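Local coordinates for protein titin (Homo sapiens, PDB 5JDE) that probably serves as a giant elastic scaffold of the muscle sarcomere, built in large part from tandem immunoglobulin-like domains, and also carries a protein kinase activity, at residues 202-207 / 228-233; 91-96 / 160-165; 21-26 / 82-87; 98-103 / 171-176. All blocks are in the same frame, centred on the assembly; numbering follows the deposited sequence.

In the fold
The four contacts sample three immunoglobulin I-set domains strung along one chain. Interaction 3, in the first domain, is the true core contact: apolar side chains meet between the two sheets of the sandwich. Interactions 2 and 4 share the middle domain and reach neighbouring strands of the same sheet, 158-164 and 167-176. Interaction 2 tucks the entering strand against the sandwich with apolar and sulfur contacts, whereas interaction 4 zips strand 100-103 onto 167-176 with backbone hydrogen bonds and a polar outer face. Interaction 1, in the third domain, is a partly exposed loop contact without direct hydrogen bonds. Its Tyr203 packs on Pro103 and Thr176 of interaction 4, across the junction between the domains.

Interaction 1 of 4, residues 202-207 / 228-233; sequences NYEGIS and KKLTHS
Leu230 pushes one methyl, CD2, against the peptide that joins Asn202 to Tyr203, the close-packed part of the contact: CD2 lies 3.3 Å from Asn202 O and 3.5 Å from Tyr203 N. With CG beside the backbone N (chi1 -57°), the leucine points at the loop, CD2 foremost. The Asn202 amide turns the other way, its OD1 and ND2 bonded to Met179 N and Pro177 O.

Toward solvent the fit is slacker. Glu204 runs alongside Leu230, pointing the same way, with its CG 4.0 Å from Leu230 CG. Its OE1 stays 4.9 Å from Lys229 NZ, so the opposite charges may attract but do not touch.

Deeper in, a water spans the two segments, donating to Tyr203 O at 2.7 Å and hydrogen-bonded to His232 NE2 at 2.9 Å; ND1 of that ring is hydrogen-bonded to Thr227 OG1. The Ile206 CD1 methyl comes obliquely to the same imidazole.

The loop 202-207 joins strands 195-201 and 209-212, and the other segment turns from strand 223-227 into 231-236. His232 pairs through its backbone with Val199 of strand 195-201, while its ring meets Tyr208 and Phe249 inside the sandwich.

Interaction 2 of 4, residues 91-96 / 160-165; sequences LHITKT and YTFVCG
Where the first strand of the middle I-set domain enters the β-sandwich, Leu91 and Ile93 lean on Cys164, close to the end of strand 158-164. The touching backbones run roughly antiparallel, 154° apart, but no hydrogen bond crosses between them; side chains make the contact.

Ile93 does most of the reaching. Its CG1 sits beside the backbone N (chi1 -62°) and the chain continues extended, which lays CG1 3.6 Å from Cys164 CB. The terminal CD1 goes on to the carbonyl of Phe162, 3.9 Å from Phe162 O, and comes to the edge of that residue's ring, near its plane, with CD1 4.5 Å from Phe162 CD1. Cys164 throws its sulfur anti to its backbone N (chi1 180°), toward the incoming segment, where SG lies 3.8 Å from His92 O and 4.1 Å from Leu91 CB.

This part of the fold recalls the Tyr-X-Cys signature of immunoglobulin domains: Tyr160 is followed two residues on by Phe162, at the place of the classic disulfide cysteine. Instead of a disulfide, Phe162 packs on Cys112 of strand 108-114 and meets the Trp123 ring edge-to-face.

Beyond the strand end, Leu91 CB lies 4.2 Å from Gly165 CA. The backbone of the entering segment finds its bonds with other residues: His92 N with Ser115 OG, Ile93 N with Asp167 OD2, and Thr94 with Glu113 in the neighbouring strand 108-114.

Interaction 3 of 4, residues 21-26 / 82-87; sequences VAFEVS and CKAKLF
Strands 21-26 and 82-87 face each other from the two sheets of the sandwich, running antiparallel at 167° with their axes 9.1 Å apart at the closest. At that spacing no backbone hydrogen bond can join them; the nearest pair, Phe23 CA and Ala84 CA, is 7.9 Å apart, and side chains fill the gap.

Phe23 carries the middle. Its CG lies beside the backbone N (chi1 -67°), which sends the ring across to the opposite strand edge first. The CE1-CZ edge faces Lys85 O, which lies near the ring plane, 3.8 Å from Phe23 CE1. The same edge meets Leu86, CZ being 3.9 Å from Leu86 CB, and the two side chains cross at about a right angle. Ala84 CB comes in obliquely, 3.9 Å from Phe23 CE1.

On either side of the phenylalanine the packing is simpler. Val25 CG1 rests 3.8 Å from Cys82 SG, and at the other end Val21 CG2 meets Leu86 CD1 at 4.2 Å. Val25 appears to stand where the first cysteine of the classic immunoglobulin disulfide would be, and it packs on Ala75 of strand 71-77.

Around this buried layer, the Phe23 ring also meets Tyr73 of strand 71-77, and Val13 of strand 13-16 touches both Val21 and Phe23. Strand 21-27 is hydrogen-bonded to 57-62 in one sheet, while 80-89 lies between 13-16 and 71-77 in the other.

Interaction 4 of 4, residues 98-103 / 171-176; sequences KNIEVP and ATLTVT
Asn99 opens the pairing by reaching with its side chain for a backbone donor: Thr172 N donates a hydrogen bond to Asn99 OD1 at 2.9 Å, with a fairly straight N-H...O angle of 163°. A chi1 of -59° swings the amide over to that N-H. Thr172 OG1 also lies near Asn99 OD1, in a weak bond whose proton is not settled.

From there strands 100-103 and 171-176 run parallel, and the backbone takes over in alternation. Ile100 N donates to Thr172 O (2.9 Å), Thr174 N to Ile100 O (2.8 Å), Val102 N to Thr174 O (2.8 Å) and Thr176 N to Val102 O (2.8 Å). Toward strand 158-164, Val175 N bonds to Ser157 OG, and the backbones of Ala171 and Leu173 to Tyr160 and Ala158.

Ile100 O has a second partner, a water that donates to it at 3.1 Å and also bonds to the hydroxyls of Thr172 and Thr174. Glu101 lies alongside Thr174; Glu101 OE2 and Thr174 OG1 are 3.3 Å apart, a weak bond, likewise unsettled. The opposite face is apolar, with Leu173 CD1 3.9 Å from Val102 CG2 and Phe110 of strand 108-114 touching Ile100 and Leu173 from the core.

This A'-G pairing of I-set domains implies an edge strand gripped chiefly by main-chain bonds, apolar toward the core and water-bridged to Thr172 and Thr174 on its other face.

Interaction 1 of 4, residues 202-207 / 228-233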
loop_
_atom_site.group_PDB
_atom_site.type_symbol
_atom_site.label_atom_id
_atom_site.label_comp_id
_atom_site.label_asym_id
_atom_site.label_seq_id
_atom_site.Cartn_x
_atom_site.Cartn_y
_atom_site.Cartn_z
ATOM N N ASN A 202 -6.917 -8.518 -26.802
ATOM C CA ASN A 202 -8.160 -8.453 -26.035
ATOM C C ASN A 202 -8.235 -7.277 -25.059
ATOM O O ASN A 202 -9.316 -6.949 -24.579
ATOM C CB ASN A 202 -8.392 -9.772 -25.280
ATOM C CG ASN A 202 -7.218 -10.168 -24.392
ATOM O OD1 ASN A 202 -6.083 -9.738 -24.608
ATOM N ND2 ASN A 202 -7.488 -11.009 -23.397
ATOM N N TYR A 203 -7.106 -6.624 -24.787
ATOM C CA TYR A 203 -7.084 -5.505 -23.842
ATOM C C TYR A 203 -6.392 -4.284 -24.428
ATOM O O TYR A 203 -5.537 -4.402 -25.296
ATOM C CB TYR A 203 -6.395 -5.912 -22.527
ATOM C CG TYR A 203 -7.124 -7.012 -21.788
ATOM C CD1 TYR A 203 -8.442 -6.844 -21.396
ATOM C CD2 TYR A 203 -6.503 -8.226 -21.501
ATOM C CE1 TYR A 203 -9.122 -7.836 -20.738
ATOM C CE2 TYR A 203 -7.182 -9.230 -20.830
ATOM C CZ TYR A 203 -8.494 -9.023 -20.454
ATOM O OH TYR A 203 -9.205 -9.996 -19.790
ATOM N N GLU A 204 -6.769 -3.112 -23.931
ATOM C CA GLU A 204 -6.180 -1.852 -24.363
ATOM C C GLU A 204 -5.145 -1.392 -23.346
ATOM O O GLU A 204 -5.264 -1.691 -22.160
ATOM C CB GLU A 204 -7.257 -0.779 -24.532
ATOM C CG GLU A 204 -8.659 -1.329 -24.775
ATOM C CD GLU A 204 -9.376 -1.698 -23.479
ATOM O OE1 GLU A 204 -9.365 -0.876 -22.541
ATOM O OE2 GLU A 204 -9.939 -2.813 -23.395
ATOM N N GLY A 205 -4.130 -0.669 -23.810
ATOM C CA GLY A 205 -3.136 -0.103 -22.918
ATOM C C GLY A 205 -2.142 -1.115 -22.382
ATOM O O GLY A 205 -1.557 -0.919 -21.323
ATOM N N ILE A 206 -1.942 -2.207 -23.105
ATOM C CA ILE A 206 -0.944 -3.186 -22.694
ATOM C C ILE A 206 0.406 -2.896 -23.317
ATOM O O ILE A 206 0.503 -2.155 -24.289
ATOM C CB ILE A 206 -1.378 -4.607 -23.057
ATOM C CG1 ILE A 206 -1.669 -4.676 -24.559
ATOM C CG2 ILE A 206 -2.570 -5.037 -22.199
ATOM C CD1 ILE A 206 -0.980 -5.798 -25.272
ATOM N N SER A 207 1.449 -3.474 -22.734
ATOM C CA SER A 207 2.798 -3.354 -23.247
ATOM C C SER A 207 3.035 -4.403 -24.330
ATOM O O SER A 207 2.619 -5.554 -24.191
ATOM C CB SER A 207 3.821 -3.525 -22.129
ATOM O OG SER A 207 3.880 -2.363 -21.328
ATOM N N LYS A 228 -4.539 1.797 -32.591
ATOM C CA LYS A 228 -5.842 2.382 -32.316
ATOM C C LYS A 228 -6.369 1.761 -31.025
ATOM O O LYS A 228 -5.679 1.788 -30.010
ATOM C CB LYS A 228 -6.810 2.208 -33.502
ATOM C CG LYS A 228 -7.095 0.786 -33.962
ATOM C CD LYS A 228 -8.091 0.805 -35.111
ATOM C CE LYS A 228 -9.443 1.342 -34.655
ATOM N NZ LYS A 228 -10.414 1.436 -35.780
ATOM N N LYS A 229 -7.578 1.219 -31.044
ATOM C CA LYS A 229 -8.139 0.593 -29.858
ATOM C C LYS A 229 -7.338 -0.635 -29.444
ATOM O O LYS A 229 -6.364 -0.539 -28.694
ATOM C CB LYS A 229 -9.598 0.210 -30.109
ATOM C CG LYS A 229 -10.553 1.393 -30.139
ATOM C CD LYS A 229 -10.534 2.129 -28.812
ATOM C CE LYS A 229 -10.855 1.189 -27.659
ATOM N NZ LYS A 229 -10.692 1.847 -26.332
ATOM N N LEU A 230 -7.756 -1.789 -29.943
ATOM C CA LEU A 230 -7.097 -3.044 -29.622
ATOM C C LEU A 230 -6.292 -3.554 -30.813
ATOM O O LEU A 230 -5.857 -4.704 -30.837
ATOM C CB LEU A 230 -8.126 -4.085 -29.186
ATOM C CG LEU A 230 -8.966 -3.610 -27.999
ATOM C CD1 LEU A 230 -10.341 -3.119 -28.441
ATOM C CD2 LEU A 230 -9.081 -4.685 -26.942
ATOM N N THR A 231 -6.086 -2.684 -31.795
ATOM C CA THR A 231 -5.391 -3.070 -33.014
ATOM C C THR A 231 -3.989 -2.488 -33.049
ATOM O O THR A 231 -3.802 -1.291 -32.826
ATOM C CB THR A 231 -6.164 -2.613 -34.255
ATOM O OG1 THR A 231 -7.568 -2.694 -33.987
ATOM C CG2 THR A 231 -5.828 -3.487 -35.443
ATOM N N HIS A 232 -3.007 -3.344 -33.311
ATOM C CA HIS A 232 -1.606 -2.929 -33.380
ATOM C C HIS A 232 -1.080 -3.204 -34.775
ATOM O O HIS A 232 -1.373 -4.249 -35.356
ATOM C CB HIS A 232 -0.767 -3.668 -32.338
ATOM C CG HIS A 232 -1.229 -3.438 -30.935
ATOM N ND1 HIS A 232 -1.050 -2.237 -30.285
ATOM C CD2 HIS A 232 -1.929 -4.225 -30.086
ATOM C CE1 HIS A 232 -1.577 -2.311 -29.076
ATOM N NE2 HIS A 232 -2.121 -3.505 -28.931
ATOM N N SER A 233 -0.308 -2.271 -35.320
ATOM C CA SER A 233 0.116 -2.401 -36.698
ATOM C C SER A 233 1.585 -2.088 -36.834
ATOM O O SER A 233 2.130 -1.258 -36.105
ATOM C CB SER A 233 -0.704 -1.489 -37.618
ATOM O OG SER A 233 -0.608 -0.134 -37.222
HETATM O O HOH W 1 -4.048 -2.807 -26.850
#

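Interaction 2 of 4, residues 91-96 / 160-165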
loop_
_atom_site.group_PDB
_atom_site.type_symbol
_atom_site.label_atom_id
_atom_site.label_comp_id
_atom_site.label_asym_id
_atom_site.label_seq_id
_atom_site.Cartn_x
_atom_site.Cartn_y
_atom_site.Cartn_z
ATOM N N LEU A 91 -4.541 1.467 16.873
ATOM C CA LEU A 91 -4.401 1.444 15.420
ATOM C C LEU A 91 -5.386 0.464 14.834
ATOM O O LEU A 91 -5.474 -0.678 15.289
ATOM C CB LEU A 91 -2.979 1.054 15.016
ATOM C CG LEU A 91 -1.863 1.933 15.568
ATOM C CD1 LEU A 91 -0.514 1.496 15.027
ATOM C CD2 LEU A 91 -2.132 3.380 15.240
ATOM N N HIS A 92 -6.147 0.900 13.839
ATOM C CA HIS A 92 -6.998 -0.041 13.140
ATOM C C HIS A 92 -7.266 0.408 11.706
ATOM O O HIS A 92 -6.973 1.539 11.328
ATOM C CB HIS A 92 -8.318 -0.255 13.891
ATOM C CG HIS A 92 -9.123 0.988 14.088
ATOM N ND1 HIS A 92 -8.837 1.913 15.076
ATOM C CD2 HIS A 92 -10.227 1.445 13.458
ATOM C CE1 HIS A 92 -9.719 2.894 15.027
ATOM N NE2 HIS A 92 -10.572 2.640 14.050
ATOM N N ILE A 93 -7.809 -0.509 10.921
ATOM C CA ILE A 93 -8.122 -0.248 9.529
ATOM C C ILE A 93 -9.548 0.284 9.419
ATOM O O ILE A 93 -10.494 -0.296 9.963
ATOM C CB ILE A 93 -7.925 -1.526 8.717
ATOM C CG1 ILE A 93 -6.451 -1.925 8.806
ATOM C CG2 ILE A 93 -8.387 -1.327 7.265
ATOM C CD1 ILE A 93 -6.160 -3.338 8.437
ATOM N N THR A 94 -9.700 1.410 8.735
ATOM C CA THR A 94 -10.994 2.074 8.667
ATOM C C THR A 94 -11.708 1.873 7.346
ATOM O O THR A 94 -12.869 2.239 7.212
ATOM C CB THR A 94 -10.851 3.578 8.909
ATOM O OG1 THR A 94 -9.975 4.129 7.918
ATOM C CG2 THR A 94 -10.278 3.838 10.313
ATOM N N LYS A 95 -11.020 1.304 6.363
ATOM C CA LYS A 95 -11.675 0.960 5.116
ATOM C C LYS A 95 -10.986 -0.227 4.458
ATOM O O LYS A 95 -9.754 -0.307 4.406
ATOM C CB LYS A 95 -11.718 2.148 4.158
ATOM C CG LYS A 95 -13.109 2.336 3.558
ATOM C CD LYS A 95 -13.128 3.272 2.363
ATOM C CE LYS A 95 -12.555 4.633 2.713
ATOM N NZ LYS A 95 -13.529 5.471 3.481
ATOM N N THR A 96 -11.810 -1.141 3.962
ATOM C CA THR A 96 -11.348 -2.400 3.383
ATOM C C THR A 96 -10.779 -2.205 1.997
ATOM O O THR A 96 -10.876 -1.124 1.432
ATOM C CB THR A 96 -12.486 -3.413 3.327
ATOM O OG1 THR A 96 -13.584 -2.853 2.595
ATOM C CG2 THR A 96 -12.949 -3.747 4.746
ATOM N N TYR A 160 -3.281 -10.461 -1.097
ATOM C CA TYR A 160 -2.414 -9.418 -0.540
ATOM C C TYR A 160 -3.006 -8.880 0.751
ATOM O O TYR A 160 -4.216 -8.686 0.845
ATOM C CB TYR A 160 -2.213 -8.287 -1.547
ATOM C CG TYR A 160 -1.344 -8.721 -2.712
ATOM C CD1 TYR A 160 0.028 -8.482 -2.701
ATOM C CD2 TYR A 160 -1.890 -9.394 -3.800
ATOM C CE1 TYR A 160 0.829 -8.886 -3.735
ATOM C CE2 TYR A 160 -1.085 -9.803 -4.865
ATOM C CZ TYR A 160 0.277 -9.550 -4.817
ATOM O OH TYR A 160 1.101 -9.941 -5.850
ATOM N N THR A 161 -2.152 -8.638 1.736
ATOM C CA THR A 161 -2.617 -8.274 3.067
ATOM C C THR A 161 -1.959 -7.008 3.559
ATOM O O THR A 161 -0.749 -6.859 3.441
ATOM C CB THR A 161 -2.319 -9.382 4.096
ATOM O OG1 THR A 161 -2.919 -10.604 3.676
ATOM C CG2 THR A 161 -2.872 -9.006 5.479
ATOM N N PHE A 162 -2.742 -6.106 4.138
ATOM C CA PHE A 162 -2.150 -4.978 4.815
ATOM C C PHE A 162 -2.302 -5.166 6.327
ATOM O O PHE A 162 -3.373 -5.500 6.801
ATOM C CB PHE A 162 -2.793 -3.659 4.395
ATOM C CG PHE A 162 -2.121 -2.450 4.991
ATOM C CD1 PHE A 162 -2.623 -1.846 6.129
ATOM C CD2 PHE A 162 -0.964 -1.942 4.430
ATOM C CE1 PHE A 162 -2.000 -0.750 6.673
ATOM C CE2 PHE A 162 -0.337 -0.845 4.964
ATOM C CZ PHE A 162 -0.853 -0.240 6.100
ATOM N N VAL A 163 -1.220 -4.973 7.065
ATOM C CA VAL A 163 -1.264 -5.164 8.513
ATOM C C VAL A 163 -1.150 -3.815 9.219
ATOM O O VAL A 163 -0.253 -3.028 8.939
ATOM C CB VAL A 163 -0.156 -6.102 9.015
ATOM C CG1 VAL A 163 -0.221 -6.235 10.555
ATOM C CG2 VAL A 163 -0.310 -7.474 8.388
ATOM N N CYS A 164 -2.038 -3.586 10.171
ATOM C CA CYS A 164 -2.092 -2.307 10.862
ATOM C C CYS A 164 -2.252 -2.513 12.372
ATOM O O CYS A 164 -3.335 -2.844 12.842
ATOM C CB CYS A 164 -3.245 -1.482 10.308
ATOM S SG CYS A 164 -3.421 0.125 11.087
ATOM N N GLY A 165 -1.176 -2.325 13.125
ATOM C CA GLY A 165 -1.182 -2.763 14.512
ATOM C C GLY A 165 -1.540 -4.243 14.540
ATOM O O GLY A 165 -0.877 -5.065 13.907
#

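Interaction 3 of 4, residues 21-26 / 82-87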
loop_
_atom_site.group_PDB
_atom_site.type_symbol
_atom_site.label_atom_id
_atom_site.label_comp_id
_atom_site.label_asym_id
_atom_site.label_seq_id
_atom_site.Cartn_x
_atom_site.Cartn_y
_atom_site.Cartn_z
ATOM N N VAL A 21 1.915 8.862 29.302
ATOM C CA VAL A 21 0.957 9.889 29.666
ATOM C C VAL A 21 1.113 10.208 31.139
ATOM O O VAL A 21 1.727 9.456 31.878
ATOM C CB VAL A 21 -0.508 9.469 29.401
ATOM C CG1 VAL A 21 -0.761 9.271 27.918
ATOM C CG2 VAL A 21 -0.832 8.200 30.148
ATOM N N ALA A 22 0.561 11.331 31.555
ATOM C CA ALA A 22 0.593 11.684 32.972
ATOM C C ALA A 22 -0.701 12.350 33.407
ATOM O O ALA A 22 -1.467 12.884 32.581
ATOM C CB ALA A 22 1.787 12.599 33.274
ATOM N N PHE A 23 -0.932 12.286 34.718
ATOM C CA PHE A 23 -1.996 12.985 35.399
ATOM C C PHE A 23 -1.288 13.763 36.464
ATOM O O PHE A 23 -0.318 13.255 37.037
ATOM C CB PHE A 23 -3.009 12.038 36.052
ATOM C CG PHE A 23 -3.812 11.241 35.082
ATOM C CD1 PHE A 23 -4.812 11.851 34.325
ATOM C CD2 PHE A 23 -3.594 9.889 34.940
ATOM C CE1 PHE A 23 -5.565 11.131 33.425
ATOM C CE2 PHE A 23 -4.345 9.152 34.038
ATOM C CZ PHE A 23 -5.332 9.768 33.284
ATOM N N GLU A 24 -1.770 14.963 36.760
ATOM C CA GLU A 24 -1.182 15.736 37.849
ATOM C C GLU A 24 -2.223 16.435 38.739
ATOM O O GLU A 24 -3.225 16.957 38.244
ATOM C CB GLU A 24 -0.198 16.739 37.249
ATOM C CG GLU A 24 -0.195 18.114 37.857
ATOM C CD GLU A 24 0.891 18.981 37.258
ATOM O OE1 GLU A 24 1.799 18.419 36.603
ATOM O OE2 GLU A 24 0.839 20.214 37.436
ATOM N N VAL A 25 -1.996 16.405 40.055
ATOM C CA VAL A 25 -2.742 17.239 40.994
ATOM C C VAL A 25 -1.787 18.228 41.632
ATOM O O VAL A 25 -0.637 17.889 41.920
ATOM C CB VAL A 25 -3.429 16.440 42.154
ATOM C CG1 VAL A 25 -4.673 15.765 41.700
ATOM C CG2 VAL A 25 -2.481 15.437 42.794
ATOM N N SER A 26 -2.253 19.441 41.905
ATOM C CA SER A 26 -1.416 20.351 42.669
ATOM C C SER A 26 -2.219 20.861 43.861
ATOM O O SER A 26 -3.422 21.082 43.751
ATOM C CB SER A 26 -0.899 21.494 41.791
ATOM O OG SER A 26 -1.875 22.505 41.620
ATOM N N CYS A 82 -10.429 13.460 43.599
ATOM C CA CYS A 82 -10.763 13.965 42.271
ATOM C C CYS A 82 -10.385 12.936 41.220
ATOM O O CYS A 82 -9.447 12.160 41.412
ATOM C CB CYS A 82 -10.064 15.291 41.988
ATOM S SG CYS A 82 -8.351 15.325 42.491
ATOM N N LYS A 83 -11.112 12.934 40.109
ATOM C CA LYS A 83 -10.959 11.860 39.131
ATOM C C LYS A 83 -10.697 12.386 37.725
ATOM O O LYS A 83 -11.072 13.496 37.391
ATOM C CB LYS A 83 -12.209 10.976 39.139
ATOM C CG LYS A 83 -12.610 10.502 40.532
ATOM C CD LYS A 83 -13.804 9.559 40.491
ATOM C CE LYS A 83 -14.197 9.097 41.897
ATOM N NZ LYS A 83 -14.624 10.227 42.778
ATOM N N ALA A 84 -10.046 11.576 36.906
ATOM C CA ALA A 84 -9.814 11.936 35.513
ATOM C C ALA A 84 -9.696 10.656 34.731
ATOM O O ALA A 84 -9.387 9.608 35.288
ATOM C CB ALA A 84 -8.562 12.772 35.349
ATOM N N LYS A 85 -9.924 10.750 33.430
ATOM C CA LYS A 85 -10.051 9.555 32.628
ATOM C C LYS A 85 -8.937 9.456 31.599
ATOM O O LYS A 85 -8.492 10.470 31.052
ATOM C CB LYS A 85 -11.414 9.559 31.940
ATOM C CG LYS A 85 -12.393 8.582 32.519
ATOM C CD LYS A 85 -13.807 8.859 32.037
ATOM C CE LYS A 85 -14.680 7.656 32.250
ATOM N NZ LYS A 85 -14.186 6.491 31.446
ATOM N N LEU A 86 -8.483 8.231 31.350
ATOM C CA LEU A 86 -7.617 7.959 30.219
ATOM C C LEU A 86 -8.402 7.208 29.127
ATOM O O LEU A 86 -9.074 6.205 29.389
ATOM C CB LEU A 86 -6.390 7.149 30.657
ATOM C CG LEU A 86 -5.482 6.585 29.553
ATOM C CD1 LEU A 86 -4.755 7.694 28.767
ATOM C CD2 LEU A 86 -4.488 5.581 30.142
ATOM N N PHE A 87 -8.314 7.716 27.909
ATOM C CA PHE A 87 -8.837 7.029 26.736
ATOM C C PHE A 87 -7.645 6.571 25.903
ATOM O O PHE A 87 -6.724 7.347 25.652
ATOM C CB PHE A 87 -9.757 7.948 25.917
ATOM C CG PHE A 87 -10.892 8.527 26.712
ATOM C CD1 PHE A 87 -12.053 7.798 26.924
ATOM C CD2 PHE A 87 -10.793 9.797 27.260
ATOM C CE1 PHE A 87 -13.094 8.322 27.660
ATOM C CE2 PHE A 87 -11.834 10.331 28.003
ATOM C CZ PHE A 87 -12.986 9.590 28.203
#

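Interaction 4 of 4, residues 98-103 / 171-176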
loop_
_atom_site.group_PDB
_atom_site.type_symbol
_atom_site.label_atom_id
_atom_site.label_comp_id
_atom_site.label_asym_id
_atom_site.label_seq_id
_atom_site.Cartn_x
_atom_site.Cartn_y
_atom_site.Cartn_z
ATOM N N LYS A 98 -10.603 -3.678 -2.084
ATOM C CA LYS A 98 -11.394 -4.397 -3.055
ATOM C C LYS A 98 -10.499 -5.365 -3.819
ATOM O O LYS A 98 -9.350 -5.048 -4.130
ATOM C CB LYS A 98 -12.096 -3.407 -3.994
ATOM C CG LYS A 98 -12.474 -3.953 -5.370
ATOM C CD LYS A 98 -13.854 -4.620 -5.394
ATOM C CE LYS A 98 -14.170 -5.184 -6.783
ATOM N NZ LYS A 98 -15.050 -6.388 -6.748
ATOM N N ASN A 99 -11.017 -6.556 -4.090
ATOM C CA ASN A 99 -10.339 -7.488 -4.990
ATOM C C ASN A 99 -10.148 -6.845 -6.367
ATOM O O ASN A 99 -11.037 -6.156 -6.850
ATOM C CB ASN A 99 -11.137 -8.780 -5.131
ATOM C CG ASN A 99 -11.354 -9.485 -3.813
ATOM O OD1 ASN A 99 -10.443 -9.589 -2.986
ATOM N ND2 ASN A 99 -12.568 -9.988 -3.613
ATOM N N ILE A 100 -8.996 -7.069 -6.994
ATOM C CA ILE A 100 -8.739 -6.523 -8.325
ATOM C C ILE A 100 -8.566 -7.610 -9.364
ATOM O O ILE A 100 -8.038 -8.677 -9.078
ATOM C CB ILE A 100 -7.460 -5.665 -8.382
ATOM C CG1 ILE A 100 -7.124 -5.048 -7.040
ATOM C CG2 ILE A 100 -7.583 -4.589 -9.443
ATOM C CD1 ILE A 100 -5.746 -4.445 -7.039
ATOM N N GLU A 101 -9.011 -7.327 -10.580
ATOM C CA GLU A 101 -8.605 -8.108 -11.733
ATOM C C GLU A 101 -7.953 -7.162 -12.745
ATOM O O GLU A 101 -8.493 -6.104 -13.072
ATOM C CB GLU A 101 -9.791 -8.867 -12.330
ATOM C CG GLU A 101 -10.587 -9.647 -11.281
ATOM C CD GLU A 101 -10.969 -11.046 -11.734
ATOM O OE1 GLU A 101 -11.218 -11.231 -12.945
ATOM O OE2 GLU A 101 -11.016 -11.959 -10.880
ATOM N N VAL A 102 -6.764 -7.537 -13.207
ATOM C CA VAL A 102 -5.942 -6.669 -14.044
ATOM C C VAL A 102 -5.381 -7.425 -15.240
ATOM O O VAL A 102 -4.870 -8.531 -15.078
ATOM C CB VAL A 102 -4.772 -6.067 -13.234
ATOM C CG1 VAL A 102 -3.829 -5.306 -14.126
ATOM C CG2 VAL A 102 -5.304 -5.143 -12.165
ATOM N N PRO A 103 -5.475 -6.838 -16.446
ATOM C CA PRO A 103 -4.831 -7.500 -17.577
ATOM C C PRO A 103 -3.333 -7.556 -17.363
ATOM O O PRO A 103 -2.743 -6.630 -16.791
ATOM C CB PRO A 103 -5.182 -6.608 -18.777
ATOM C CG PRO A 103 -6.360 -5.796 -18.332
ATOM C CD PRO A 103 -6.186 -5.614 -16.853
ATOM N N ALA A 171 -7.049 -8.787 0.362
ATOM C CA ALA A 171 -7.770 -8.755 -0.895
ATOM C C ALA A 171 -6.962 -9.551 -1.902
ATOM O O ALA A 171 -5.767 -9.798 -1.713
ATOM C CB ALA A 171 -7.984 -7.341 -1.377
ATOM N N THR A 172 -7.615 -9.951 -2.975
ATOM C CA THR A 172 -6.930 -10.789 -3.961
ATOM C C THR A 172 -6.723 -10.064 -5.282
ATOM O O THR A 172 -7.581 -9.282 -5.713
ATOM C CB THR A 172 -7.711 -12.090 -4.235
ATOM O OG1 THR A 172 -9.002 -11.766 -4.772
ATOM C CG2 THR A 172 -7.862 -12.893 -2.952
ATOM N N LEU A 173 -5.590 -10.339 -5.929
ATOM C CA LEU A 173 -5.349 -9.861 -7.290
ATOM C C LEU A 173 -5.480 -11.009 -8.277
ATOM O O LEU A 173 -4.956 -12.086 -8.030
ATOM C CB LEU A 173 -3.950 -9.242 -7.419
ATOM C CG LEU A 173 -3.516 -8.889 -8.849
ATOM C CD1 LEU A 173 -4.366 -7.762 -9.409
ATOM C CD2 LEU A 173 -2.048 -8.519 -8.918
ATOM N N THR A 174 -6.185 -10.775 -9.380
ATOM C CA THR A 174 -6.272 -11.734 -10.475
ATOM C C THR A 174 -5.736 -11.090 -11.736
ATOM O O THR A 174 -6.273 -10.090 -12.194
ATOM C CB THR A 174 -7.720 -12.207 -10.729
ATOM O OG1 THR A 174 -8.193 -12.945 -9.599
ATOM C CG2 THR A 174 -7.791 -13.088 -11.978
ATOM N N VAL A 175 -4.664 -11.644 -12.282
ATOM C CA VAL A 175 -4.092 -11.099 -13.504
ATOM C C VAL A 175 -4.594 -11.890 -14.699
ATOM O O VAL A 175 -4.396 -13.101 -14.759
ATOM C CB VAL A 175 -2.558 -11.122 -13.475
ATOM C CG1 VAL A 175 -1.991 -10.516 -14.762
ATOM C CG2 VAL A 175 -2.046 -10.369 -12.248
ATOM N N THR A 176 -5.247 -11.211 -15.640
ATOM C CA THR A 176 -5.842 -11.879 -16.803
ATOM C C THR A 176 -4.896 -11.901 -18.014
ATOM O O THR A 176 -4.377 -10.860 -18.411
ATOM C CB THR A 176 -7.159 -11.195 -17.228
ATOM O OG1 THR A 176 -7.932 -10.868 -16.070
ATOM C CG2 THR A 176 -7.962 -12.134 -18.103
HETATM O O HOH W 2 -9.225 -11.068 -7.549
#